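Local coordinates for protein CDP-glucose-4,6-dehydratase (Yersinia pseudotuberculosis, PDB 1RKX) that catalyses the NAD-dependent dehydration of CDP-glucose, probably yielding the 4-keto-6-deoxy sugar nucleotide as in other sugar-nucleotide 4,6-dehydratases of the extended short-chain dehydrogenase family, at residues F6-G16 against F79-A88; T18-S26 against N195-A203. One frame throughout, in Å; residues are numbered along the deposited sequence.

Contact 1. Residues F6-G16 against F79-A88; sequences FWQGKRVFVTG and FQPEIVFHMA. With NAD (nicotinamide-adenine-dinucleotide), chain G.
Arg-11 lays its guanidinium group over one face of the Phe-79 ring, displaced toward the rim, and turns two nitrogens on the carbonyl of the same residue. NE reaches Phe-79 O at 2.9 Å and NH2 reaches it at 3.0 Å, both within the guanidinium plane, so one oxygen at the end of helix 69-79 holds the group against rotation. Arg-11 CZ stands 4.4 Å from the centroid of the Phe-79 ring, an off-centre cation-pi contact with the two planes 36° apart. The bend at chi3 (73°) folds the arginine chain back toward this carbonyl. Phe-79 CD2 meets the edge of the Phe-13 ring at CD1, while Pro-81 CB packs on Phe-13 CB.

Beyond this N-terminal end strands 11-15 and 83-86 run parallel, with Phe-13 N donating to Ile-83 O and Phe-13 O accepting from Phe-85 N. On the face bearing Val-12 and Phe-85, Ile-83 CD1 lies 3.6 Å from Trp-7 CZ3, and helices 20-31 and 236-251 pack over this layer. At the C-terminal ends Thr-15 OG1 is buried among polar atoms: it pairs with His-86 ND1 at 2.7 Å and accepts from Ala-88 N at 3.1 Å, tying the turn after strand 83-86 to the strand beside it. There Met-87 O accepts from the NAD ribose hydroxyl O3D at 3.0 Å. Adjacent central strands opening onto the dinucleotide at their C-terminal edge are the hallmark of the Rossmann fold.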
loop_
_atom_site.group_PDB
_atom_site.type_symbol
_atom_site.label_atom_id
_atom_site.label_comp_id
_atom_site.label_asym_id
_atom_site.label_seq_id
_atom_site.Cartn_x
_atom_site.Cartn_y
_atom_site.Cartn_z
ATOM N N PHE C 6 21.904 -31.757 -14.096
ATOM C CA PHE C 6 21.143 -30.853 -14.962
ATOM C C PHE C 6 22.013 -29.957 -15.838
ATOM O O PHE C 6 21.735 -29.776 -17.020
ATOM C CB PHE C 6 20.229 -29.963 -14.111
ATOM C CG PHE C 6 19.553 -28.860 -14.888
ATOM C CD1 PHE C 6 18.396 -29.111 -15.621
ATOM C CD2 PHE C 6 20.090 -27.573 -14.903
ATOM C CE1 PHE C 6 17.782 -28.098 -16.357
ATOM C CE2 PHE C 6 19.482 -26.552 -15.639
ATOM C CZ PHE C 6 18.326 -26.815 -16.365
ATOM N N TRP C 7 23.061 -29.391 -15.250
ATOM C CA TRP C 7 23.940 -28.481 -15.968
ATOM C C TRP C 7 24.853 -29.107 -17.008
ATOM O O TRP C 7 25.341 -28.418 -17.906
ATOM C CB TRP C 7 24.757 -27.668 -14.964
ATOM C CG TRP C 7 23.866 -26.807 -14.143
ATOM C CD1 TRP C 7 23.350 -27.089 -12.905
ATOM C CD2 TRP C 7 23.260 -25.578 -14.558
ATOM N NE1 TRP C 7 22.454 -26.114 -12.532
ATOM C CE2 TRP C 7 22.381 -25.174 -13.528
ATOM C CE3 TRP C 7 23.372 -24.781 -15.708
ATOM C CZ2 TRP C 7 21.614 -24.004 -13.611
ATOM C CZ3 TRP C 7 22.605 -23.615 -15.790
ATOM C CH2 TRP C 7 21.740 -23.242 -14.747
ATOM N N GLN C 8 25.068 -30.412 -16.901
ATOM C CA GLN C 8 25.932 -31.105 -17.847
ATOM C C GLN C 8 25.474 -30.893 -19.291
ATOM O O GLN C 8 24.362 -31.261 -19.662
ATOM C CB GLN C 8 25.958 -32.604 -17.531
ATOM C CG GLN C 8 27.003 -33.383 -18.313
ATOM C CD GLN C 8 28.420 -32.930 -18.004
ATOM O OE1 GLN C 8 28.832 -32.890 -16.844
ATOM N NE2 GLN C 8 29.176 -32.593 -19.045
ATOM N N GLY C 9 26.339 -30.285 -20.097
ATOM C CA GLY C 9 26.014 -30.057 -21.495
ATOM C C GLY C 9 25.084 -28.900 -21.834
ATOM O O GLY C 9 24.808 -28.669 -23.012
ATOM N N LYS C 10 24.585 -28.179 -20.832
ATOM C CA LYS C 10 23.693 -27.050 -21.101
ATOM C C LYS C 10 24.475 -25.892 -21.705
ATOM O O LYS C 10 25.591 -25.595 -21.274
ATOM C CB LYS C 10 23.011 -26.574 -19.813
ATOM C CG LYS C 10 21.969 -27.528 -19.243
ATOM C CD LYS C 10 20.769 -27.655 -20.165
ATOM C CE LYS C 10 19.669 -28.500 -19.545
ATOM N NZ LYS C 10 20.129 -29.894 -19.244
ATOM N N ARG C 11 23.893 -25.243 -22.706
ATOM C CA ARG C 11 24.547 -24.110 -23.346
ATOM C C ARG C 11 24.117 -22.861 -22.578
ATOM O O ARG C 11 22.969 -22.430 -22.667
ATOM C CB ARG C 11 24.131 -24.016 -24.818
ATOM C CG ARG C 11 24.455 -25.269 -25.625
ATOM C CD ARG C 11 24.060 -25.119 -27.085
ATOM N NE ARG C 11 24.957 -24.229 -27.818
ATOM C CZ ARG C 11 26.219 -24.515 -28.123
ATOM N NH1 ARG C 11 26.750 -25.676 -27.758
ATOM N NH2 ARG C 11 26.957 -23.643 -28.801
ATOM N N VAL C 12 25.052 -22.291 -21.825
ATOM C CA VAL C 12 24.775 -21.119 -20.998
ATOM C C VAL C 12 25.555 -19.887 -21.448
ATOM O O VAL C 12 26.780 -19.929 -21.606
ATOM C CB VAL C 12 25.108 -21.423 -19.514
ATOM C CG1 VAL C 12 24.621 -20.288 -18.614
ATOM C CG2 VAL C 12 24.471 -22.741 -19.103
ATOM N N PHE C 13 24.830 -18.790 -21.645
ATOM C CA PHE C 13 25.411 -17.525 -22.080
ATOM C C PHE C 13 25.424 -16.598 -20.867
ATOM O O PHE C 13 24.390 -16.376 -20.244
ATOM C CB PHE C 13 24.548 -16.923 -23.193
ATOM C CG PHE C 13 25.161 -15.719 -23.862
ATOM C CD1 PHE C 13 26.102 -15.873 -24.874
ATOM C CD2 PHE C 13 24.773 -14.432 -23.499
ATOM C CE1 PHE C 13 26.652 -14.759 -25.522
ATOM C CE2 PHE C 13 25.314 -13.310 -24.136
ATOM C CZ PHE C 13 26.254 -13.474 -25.150
ATOM N N VAL C 14 26.592 -16.056 -20.539
ATOM C CA VAL C 14 26.721 -15.181 -19.382
ATOM C C VAL C 14 27.322 -13.813 -19.705
ATOM O O VAL C 14 28.484 -13.729 -20.096
ATOM C CB VAL C 14 27.622 -15.831 -18.299
ATOM C CG1 VAL C 14 27.741 -14.900 -17.090
ATOM C CG2 VAL C 14 27.064 -17.191 -17.891
ATOM N N THR C 15 26.547 -12.742 -19.549
ATOM C CA THR C 15 27.114 -11.419 -19.787
ATOM C C THR C 15 27.762 -11.040 -18.466
ATOM O O THR C 15 27.265 -11.421 -17.399
ATOM C CB THR C 15 26.047 -10.348 -20.155
ATOM O OG1 THR C 15 25.160 -10.133 -19.045
ATOM C CG2 THR C 15 25.252 -10.783 -21.376
ATOM N N GLY C 16 28.869 -10.310 -18.527
ATOM C CA GLY C 16 29.548 -9.908 -17.310
ATOM C C GLY C 16 30.395 -11.009 -16.692
ATOM O O GLY C 16 30.667 -10.986 -15.489
ATOM N N PHE C 79 25.871 -18.552 -30.679
ATOM C CA PHE C 79 25.930 -19.537 -29.607
ATOM C C PHE C 79 24.680 -20.397 -29.380
ATOM O O PHE C 79 24.798 -21.549 -28.959
ATOM C CB PHE C 79 26.309 -18.829 -28.302
ATOM C CG PHE C 79 26.567 -19.764 -27.153
ATOM C CD1 PHE C 79 27.608 -20.684 -27.210
ATOM C CD2 PHE C 79 25.768 -19.724 -26.013
ATOM C CE1 PHE C 79 27.854 -21.552 -26.147
ATOM C CE2 PHE C 79 26.006 -20.589 -24.942
ATOM C CZ PHE C 79 27.052 -21.504 -25.010
ATOM N N GLN C 80 23.497 -19.850 -29.644
ATOM C CA GLN C 80 22.245 -20.587 -29.446
ATOM C C GLN C 80 22.114 -21.099 -28.006
ATOM O O GLN C 80 21.962 -22.299 -27.771
ATOM C CB GLN C 80 22.169 -21.774 -30.412
ATOM C CG GLN C 80 22.205 -21.393 -31.888
ATOM C CD GLN C 80 20.925 -20.738 -32.357
ATOM O OE1 GLN C 80 19.849 -21.327 -32.274
ATOM N NE2 GLN C 80 21.035 -19.510 -32.860
ATOM N N PRO C 81 22.163 -20.194 -27.020
ATOM C CA PRO C 81 22.047 -20.618 -25.620
ATOM C C PRO C 81 20.637 -21.062 -25.238
ATOM O O PRO C 81 19.657 -20.630 -25.841
ATOM C CB PRO C 81 22.469 -19.366 -24.856
ATOM C CG PRO C 81 21.872 -18.281 -25.706
ATOM C CD PRO C 81 22.273 -18.728 -27.114
ATOM N N GLU C 82 20.546 -21.928 -24.231
ATOM C CA GLU C 82 19.257 -22.404 -23.736
ATOM C C GLU C 82 18.998 -21.658 -22.432
ATOM O O GLU C 82 17.861 -21.532 -21.983
ATOM C CB GLU C 82 19.305 -23.891 -23.402
ATOM C CG GLU C 82 19.854 -24.800 -24.467
ATOM C CD GLU C 82 20.077 -26.194 -23.913
ATOM O OE1 GLU C 82 19.071 -26.851 -23.561
ATOM O OE2 GLU C 82 21.254 -26.614 -23.813
ATOM N N ILE C 83 20.079 -21.189 -21.823
ATOM C CA ILE C 83 20.000 -20.465 -20.563
ATOM C C ILE C 83 20.881 -19.223 -20.618
ATOM O O ILE C 83 22.026 -19.276 -21.080
ATOM C CB ILE C 83 20.460 -21.353 -19.385
ATOM C CG1 ILE C 83 19.600 -22.618 -19.318
ATOM C CG2 ILE C 83 20.346 -20.580 -18.070
ATOM C CD1 ILE C 83 20.071 -23.633 -18.285
ATOM N N VAL C 84 20.346 -18.108 -20.132
ATOM C CA VAL C 84 21.080 -16.856 -20.130
ATOM C C VAL C 84 21.086 -16.186 -18.758
ATOM O O VAL C 84 20.050 -16.083 -18.106
ATOM C CB VAL C 84 20.475 -15.847 -21.129
ATOM C CG1 VAL C 84 21.225 -14.517 -21.032
ATOM C CG2 VAL C 84 20.538 -16.402 -22.548
ATOM N N PHE C 85 22.263 -15.744 -18.331
ATOM C CA PHE C 85 22.418 -15.016 -17.075
ATOM C C PHE C 85 22.962 -13.648 -17.466
ATOM O O PHE C 85 24.079 -13.544 -17.990
ATOM C CB PHE C 85 23.423 -15.697 -16.142
ATOM C CG PHE C 85 22.917 -16.965 -15.515
ATOM C CD1 PHE C 85 23.199 -18.202 -16.091
ATOM C CD2 PHE C 85 22.177 -16.927 -14.333
ATOM C CE1 PHE C 85 22.754 -19.388 -15.494
ATOM C CE2 PHE C 85 21.725 -18.105 -13.726
ATOM C CZ PHE C 85 22.016 -19.340 -14.309
ATOM N N HIS C 86 22.176 -12.600 -17.233
ATOM C CA HIS C 86 22.607 -11.251 -17.574
ATOM C C HIS C 86 23.160 -10.554 -16.340
ATOM O O HIS C 86 22.402 -10.104 -15.480
ATOM C CB HIS C 86 21.430 -10.461 -18.164
ATOM C CG HIS C 86 21.752 -9.030 -18.486
ATOM N ND1 HIS C 86 22.880 -8.657 -19.184
ATOM C CD2 HIS C 86 21.082 -7.884 -18.214
ATOM C CE1 HIS C 86 22.895 -7.342 -19.325
ATOM N NE2 HIS C 86 21.813 -6.850 -18.746
ATOM N N MET C 87 24.486 -10.474 -16.251
ATOM C CA MET C 87 25.123 -9.826 -15.117
ATOM C C MET C 87 25.936 -8.591 -15.472
ATOM O O MET C 87 26.426 -7.899 -14.582
ATOM C CB MET C 87 26.005 -10.821 -14.360
ATOM C CG MET C 87 25.201 -11.849 -13.587
ATOM S SD MET C 87 26.132 -12.627 -12.259
ATOM C CE MET C 87 26.937 -13.896 -13.154
ATOM N N ALA C 88 26.082 -8.311 -16.762
ATOM C CA ALA C 88 26.844 -7.146 -17.191
ATOM C C ALA C 88 26.086 -5.865 -16.850
ATOM O O ALA C 88 24.888 -5.742 -17.121
ATOM C CB ALA C 88 27.117 -7.209 -18.693
HETATM P PA NAD G . 31.918 -6.253 -11.588
HETATM O O1A NAD G . 32.272 -4.851 -11.902
HETATM O O2A NAD G . 32.989 -7.110 -11.015
HETATM O O5B NAD G . 31.340 -6.996 -12.892
HETATM C C5B NAD G . 30.614 -6.219 -13.875
HETATM C C4B NAD G . 30.656 -6.897 -15.246
HETATM O O4B NAD G . 29.914 -5.973 -16.073
HETATM C C3B NAD G . 32.057 -6.957 -15.837
HETATM O O3B NAD G . 32.259 -8.304 -16.309
HETATM C C2B NAD G . 32.003 -5.907 -16.931
HETATM O O2B NAD G . 32.944 -6.150 -18.014
HETATM C C1B NAD G . 30.549 -5.952 -17.324
HETATM N N9A NAD G . 30.127 -4.762 -18.046
HETATM C C8A NAD G . 29.956 -3.495 -17.553
HETATM N N7A NAD G . 29.573 -2.614 -18.475
HETATM C C5A NAD G . 29.496 -3.361 -19.634
HETATM C C6A NAD G . 29.149 -3.006 -20.956
HETATM N N6A NAD G . 28.806 -1.806 -21.376
HETATM N N1A NAD G . 29.169 -3.996 -21.903
HETATM C C2A NAD G . 29.526 -5.259 -21.499
HETATM N N3A NAD G . 29.865 -5.703 -20.307
HETATM C C4A NAD G . 29.832 -4.692 -19.396
HETATM O O3 NAD G . 30.671 -6.240 -10.649
HETATM P PN NAD G . 29.846 -7.464 -9.941
HETATM O O1N NAD G . 30.029 -7.239 -8.504
HETATM O O2N NAD G . 30.419 -8.748 -10.417
HETATM O O5D NAD G . 28.350 -7.164 -10.359
HETATM C C5D NAD G . 27.686 -8.151 -11.156
HETATM C C4D NAD G . 26.245 -7.743 -11.391
HETATM O O4D NAD G . 25.623 -7.783 -10.064
HETATM C C3D NAD G . 25.951 -6.334 -11.907
HETATM O O3D NAD G . 24.724 -6.379 -12.661
HETATM C C2D NAD G . 25.774 -5.550 -10.613
HETATM O O2D NAD G . 25.031 -4.343 -10.854
HETATM C C1D NAD G . 25.014 -6.545 -9.778
HETATM N N1N NAD G . 25.092 -6.245 -8.353
HETATM C C2N NAD G . 26.240 -6.506 -7.584
HETATM C C3N NAD G . 26.251 -6.265 -6.107
HETATM C C7N NAD G . 27.475 -6.618 -5.366
HETATM O O7N NAD G . 27.456 -6.432 -4.139
HETATM N N7N NAD G . 28.581 -7.121 -5.951
HETATM C C4N NAD G . 25.054 -5.590 -5.474
HETATM C C5N NAD G . 23.936 -5.357 -6.439
HETATM C C6N NAD G . 23.954 -5.656 -7.721
HETATM O O HOH W 1 22.243 -29.268 -24.236
#

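Contact 2. Residues T18-S26 against N195-A203; sequences TGFKGGWLS and NVIGGGDWA. With NAD (nicotinamide-adenine-dinucleotide), chain G.
Phe-20 presents one face of its ring to Asp-201, whose CB sits 3.4 Å from the ring centroid and 13° off the ring normal, a CH-pi contact over the middle of the ring. The carboxylate of Asp-201 is stacked on the same ring, its plane only 20° from that of the phenyl group. Around the rim come backbone atoms, Gly-198 N near Phe-20 CZ and Gly-199 O near CE1. Val-196 CG1 makes an apolar contact with Phe-20 CE2 at 3.7 Å. With chi1 at 175°, CG turned opposite the backbone N, the ring leaves the helix start and enters the Gly-198 to Asp-201 turn.

One turn on, Trp-24 NE1 donates to Gly-199 O at 2.9 Å, the oxygen lying in the indole plane, so a single carbonyl meets the edges of both aromatic rings.

NAD bridges the two segments: Phe-20 N donates to O2A and Lys-21 N to O2N, both at 2.8 Å, while Val-196 N donates to the carboxamide O7N at 3.1 Å.

In the next shell, Asp-201 OD1 accepts from Ala-203 N in an Asx turn and OD2 forms a salt bridge with Arg-206, which together fix the carboxylate over Phe-20. The turn itself is type II, and Leu-236 and Leu-239 of helix 236-251 pack against Trp-24.

Pyrophosphate held at the N-terminus of the first helix after the first strand is characteristic of the dinucleotide-binding Rossmann fold, used here as in other short-chain dehydrogenases/reductases.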
loop_
_atom_site.group_PDB
_atom_site.type_symbol
_atom_site.label_atom_id
_atom_site.label_comp_id
_atom_site.label_asym_id
_atom_site.label_seq_id
_atom_site.Cartn_x
_atom_site.Cartn_y
_atom_site.Cartn_z
ATOM N N THR C 18 33.476 -11.450 -16.988
ATOM C CA THR C 18 34.813 -10.986 -16.616
ATOM C C THR C 18 34.821 -10.255 -15.274
ATOM O O THR C 18 35.861 -9.778 -14.827
ATOM C CB THR C 18 35.406 -10.034 -17.686
ATOM O OG1 THR C 18 34.589 -8.864 -17.794
ATOM C CG2 THR C 18 35.489 -10.739 -19.048
ATOM N N GLY C 19 33.655 -10.177 -14.642
ATOM C CA GLY C 19 33.549 -9.501 -13.362
ATOM C C GLY C 19 33.596 -10.442 -12.169
ATOM O O GLY C 19 33.815 -11.649 -12.316
ATOM N N PHE C 20 33.375 -9.880 -10.985
ATOM C CA PHE C 20 33.404 -10.636 -9.736
ATOM C C PHE C 20 32.350 -11.738 -9.664
ATOM O O PHE C 20 32.689 -12.923 -9.590
ATOM C CB PHE C 20 33.251 -9.666 -8.556
ATOM C CG PHE C 20 33.156 -10.337 -7.210
ATOM C CD1 PHE C 20 34.154 -11.208 -6.773
ATOM C CD2 PHE C 20 32.090 -10.054 -6.358
ATOM C CE1 PHE C 20 34.097 -11.788 -5.500
ATOM C CE2 PHE C 20 32.018 -10.624 -5.083
ATOM C CZ PHE C 20 33.025 -11.493 -4.652
ATOM N N LYS C 21 31.074 -11.361 -9.678
ATOM C CA LYS C 21 30.008 -12.355 -9.604
ATOM C C LYS C 21 29.981 -13.237 -10.842
ATOM O O LYS C 21 29.763 -14.447 -10.748
ATOM C CB LYS C 21 28.644 -11.678 -9.435
ATOM C CG LYS C 21 28.481 -10.933 -8.111
ATOM C CD LYS C 21 27.129 -10.245 -8.013
ATOM C CE LYS C 21 25.982 -11.247 -8.046
ATOM N NZ LYS C 21 24.647 -10.583 -7.958
ATOM N N GLY C 22 30.201 -12.625 -12.000
ATOM C CA GLY C 22 30.194 -13.363 -13.248
ATOM C C GLY C 22 31.276 -14.421 -13.323
ATOM O O GLY C 22 31.055 -15.495 -13.881
ATOM N N GLY C 23 32.447 -14.105 -12.776
ATOM C CA GLY C 23 33.549 -15.050 -12.777
ATOM C C GLY C 23 33.229 -16.250 -11.906
ATOM O O GLY C 23 33.414 -17.397 -12.319
ATOM N N TRP C 24 32.746 -16.005 -10.692
ATOM C CA TRP C 24 32.406 -17.129 -9.822
ATOM C C TRP C 24 31.306 -17.979 -10.455
ATOM O O TRP C 24 31.366 -19.206 -10.409
ATOM C CB TRP C 24 31.963 -16.644 -8.434
ATOM C CG TRP C 24 33.113 -16.314 -7.519
ATOM C CD1 TRP C 24 33.592 -15.079 -7.210
ATOM C CD2 TRP C 24 33.934 -17.251 -6.807
ATOM N NE1 TRP C 24 34.663 -15.182 -6.345
ATOM C CE2 TRP C 24 34.891 -16.507 -6.084
ATOM C CE3 TRP C 24 33.950 -18.651 -6.714
ATOM C CZ2 TRP C 24 35.861 -17.115 -5.271
ATOM C CZ3 TRP C 24 34.915 -19.259 -5.905
ATOM C CH2 TRP C 24 35.856 -18.487 -5.195
ATOM N N LEU C 25 30.308 -17.335 -11.055
ATOM C CA LEU C 25 29.224 -18.083 -11.691
ATOM C C LEU C 25 29.740 -18.909 -12.872
ATOM O O LEU C 25 29.368 -20.079 -13.030
ATOM C CB LEU C 25 28.111 -17.152 -12.181
ATOM C CG LEU C 25 26.925 -17.892 -12.823
ATOM C CD1 LEU C 25 26.263 -18.802 -11.792
ATOM C CD2 LEU C 25 25.908 -16.897 -13.370
ATOM N N SER C 26 30.583 -18.301 -13.701
ATOM C CA SER C 26 31.141 -18.997 -14.858
ATOM C C SER C 26 31.960 -20.207 -14.418
ATOM O O SER C 26 31.842 -21.286 -15.000
ATOM C CB SER C 26 31.999 -18.044 -15.687
ATOM O OG SER C 26 31.186 -17.034 -16.266
ATOM N N ASN C 195 25.321 -6.533 -1.427
ATOM C CA ASN C 195 26.318 -6.744 -0.377
ATOM C C ASN C 195 27.051 -8.074 -0.532
ATOM O O ASN C 195 27.232 -8.817 0.435
ATOM C CB ASN C 195 25.631 -6.711 0.985
ATOM C CG ASN C 195 24.578 -5.625 1.073
ATOM O OD1 ASN C 195 24.888 -4.434 1.045
ATOM N ND2 ASN C 195 23.319 -6.036 1.165
ATOM N N VAL C 196 27.476 -8.369 -1.752
ATOM C CA VAL C 196 28.166 -9.616 -2.027
ATOM C C VAL C 196 29.658 -9.498 -1.749
ATOM O O VAL C 196 30.310 -8.545 -2.186
ATOM C CB VAL C 196 27.947 -10.031 -3.493
ATOM C CG1 VAL C 196 28.651 -11.327 -3.773
ATOM C CG2 VAL C 196 26.458 -10.165 -3.772
ATOM N N ILE C 197 30.194 -10.462 -1.006
ATOM C CA ILE C 197 31.611 -10.469 -0.682
ATOM C C ILE C 197 32.217 -11.843 -0.956
ATOM O O ILE C 197 31.513 -12.853 -1.008
ATOM C CB ILE C 197 31.861 -10.086 0.799
ATOM C CG1 ILE C 197 31.037 -10.991 1.722
ATOM C CG2 ILE C 197 31.527 -8.606 1.014
ATOM C CD1 ILE C 197 31.298 -10.767 3.206
ATOM N N GLY C 198 33.530 -11.872 -1.146
ATOM C CA GLY C 198 34.200 -13.124 -1.418
ATOM C C GLY C 198 35.620 -12.917 -1.906
ATOM O O GLY C 198 36.049 -11.793 -2.162
ATOM N N GLY C 199 36.365 -14.006 -2.023
ATOM C CA GLY C 199 37.720 -13.875 -2.514
ATOM C C GLY C 199 37.640 -13.474 -3.976
ATOM O O GLY C 199 36.716 -13.886 -4.685
ATOM N N GLY C 200 38.580 -12.655 -4.431
ATOM C CA GLY C 200 38.574 -12.265 -5.829
ATOM C C GLY C 200 37.868 -10.981 -6.233
ATOM O O GLY C 200 37.748 -10.707 -7.427
ATOM N N ASP C 201 37.378 -10.200 -5.278
ATOM C CA ASP C 201 36.741 -8.943 -5.648
ATOM C C ASP C 201 37.730 -7.831 -5.364
ATOM O O ASP C 201 38.060 -7.557 -4.214
ATOM C CB ASP C 201 35.448 -8.706 -4.870
ATOM C CG ASP C 201 34.764 -7.406 -5.274
ATOM O OD1 ASP C 201 35.011 -6.927 -6.404
ATOM O OD2 ASP C 201 33.974 -6.876 -4.471
ATOM N N TRP C 202 38.217 -7.203 -6.424
ATOM C CA TRP C 202 39.187 -6.137 -6.275
ATOM C C TRP C 202 38.613 -4.758 -6.553
ATOM O O TRP C 202 39.339 -3.819 -6.882
ATOM C CB TRP C 202 40.395 -6.425 -7.170
ATOM C CG TRP C 202 41.399 -7.333 -6.499
ATOM C CD1 TRP C 202 42.288 -6.986 -5.516
ATOM C CD2 TRP C 202 41.591 -8.736 -6.737
ATOM N NE1 TRP C 202 43.021 -8.086 -5.129
ATOM C CE2 TRP C 202 42.613 -9.172 -5.862
ATOM C CE3 TRP C 202 41.001 -9.665 -7.603
ATOM C CZ2 TRP C 202 43.058 -10.500 -5.831
ATOM C CZ3 TRP C 202 41.445 -10.988 -7.571
ATOM C CH2 TRP C 202 42.464 -11.390 -6.690
ATOM N N ALA C 203 37.298 -4.637 -6.410
ATOM C CA ALA C 203 36.645 -3.353 -6.613
ATOM C C ALA C 203 37.242 -2.392 -5.593
ATOM O O ALA C 203 37.653 -2.803 -4.504
ATOM C CB ALA C 203 35.148 -3.486 -6.390
HETATM P PA NAD G . 31.918 -6.253 -11.588
HETATM O O1A NAD G . 32.272 -4.851 -11.902
HETATM O O2A NAD G . 32.989 -7.110 -11.015
HETATM O O5B NAD G . 31.340 -6.996 -12.892
HETATM C C5B NAD G . 30.614 -6.219 -13.875
HETATM C C4B NAD G . 30.656 -6.897 -15.246
HETATM O O4B NAD G . 29.914 -5.973 -16.073
HETATM C C3B NAD G . 32.057 -6.957 -15.837
HETATM O O3B NAD G . 32.259 -8.304 -16.309
HETATM C C2B NAD G . 32.003 -5.907 -16.931
HETATM O O2B NAD G . 32.944 -6.150 -18.014
HETATM C C1B NAD G . 30.549 -5.952 -17.324
HETATM N N9A NAD G . 30.127 -4.762 -18.046
HETATM C C8A NAD G . 29.956 -3.495 -17.553
HETATM N N7A NAD G . 29.573 -2.614 -18.475
HETATM C C5A NAD G . 29.496 -3.361 -19.634
HETATM C C6A NAD G . 29.149 -3.006 -20.956
HETATM N N6A NAD G . 28.806 -1.806 -21.376
HETATM N N1A NAD G . 29.169 -3.996 -21.903
HETATM C C2A NAD G . 29.526 -5.259 -21.499
HETATM N N3A NAD G . 29.865 -5.703 -20.307
HETATM C C4A NAD G . 29.832 -4.692 -19.396
HETATM O O3 NAD G . 30.671 -6.240 -10.649
HETATM P PN NAD G . 29.846 -7.464 -9.941
HETATM O O1N NAD G . 30.029 -7.239 -8.504
HETATM O O2N NAD G . 30.419 -8.748 -10.417
HETATM O O5D NAD G . 28.350 -7.164 -10.359
HETATM C C5D NAD G . 27.686 -8.151 -11.156
HETATM C C4D NAD G . 26.245 -7.743 -11.391
HETATM O O4D NAD G . 25.623 -7.783 -10.064
HETATM C C3D NAD G . 25.951 -6.334 -11.907
HETATM O O3D NAD G . 24.724 -6.379 -12.661
HETATM C C2D NAD G . 25.774 -5.550 -10.613
HETATM O O2D NAD G . 25.031 -4.343 -10.854
HETATM C C1D NAD G . 25.014 -6.545 -9.778
HETATM N N1N NAD G . 25.092 -6.245 -8.353
HETATM C C2N NAD G . 26.240 -6.506 -7.584
HETATM C C3N NAD G . 26.251 -6.265 -6.107
HETATM C C7N NAD G . 27.475 -6.618 -5.366
HETATM O O7N NAD G . 27.456 -6.432 -4.139
HETATM N N7N NAD G . 28.581 -7.121 -5.951
HETATM C C4N NAD G . 25.054 -5.590 -5.474
HETATM C C5N NAD G . 23.936 -5.357 -6.439
HETATM C C6N NAD G . 23.954 -5.656 -7.721
#

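Overall arrangement
Contacts 1 and 2 illustrate how a Rossmann fold divides the work of holding its cofactor, and their centres lie about 17 Å apart. Both are largely buried, but contact 1 joins neighbouring strands of the parallel sheet and reaches partly exposed residues at its far end, whereas all the touching residues of contact 2 are buried. Strand 11-15 leads into helix 20-31, so the two contacts share one beta-alpha unit, and Met-87 and Leu-25 touch where they meet. Regular backbone ladders dominate contact 1; contact 2 relies on one ring face, ring edges and a single indole N-H bond to a carbonyl. Both touch NAD: contact 1 through Met-87 O at the nicotinamide ribose, contact 2 at the adenine-side ribose, pyrophosphate and carboxamide.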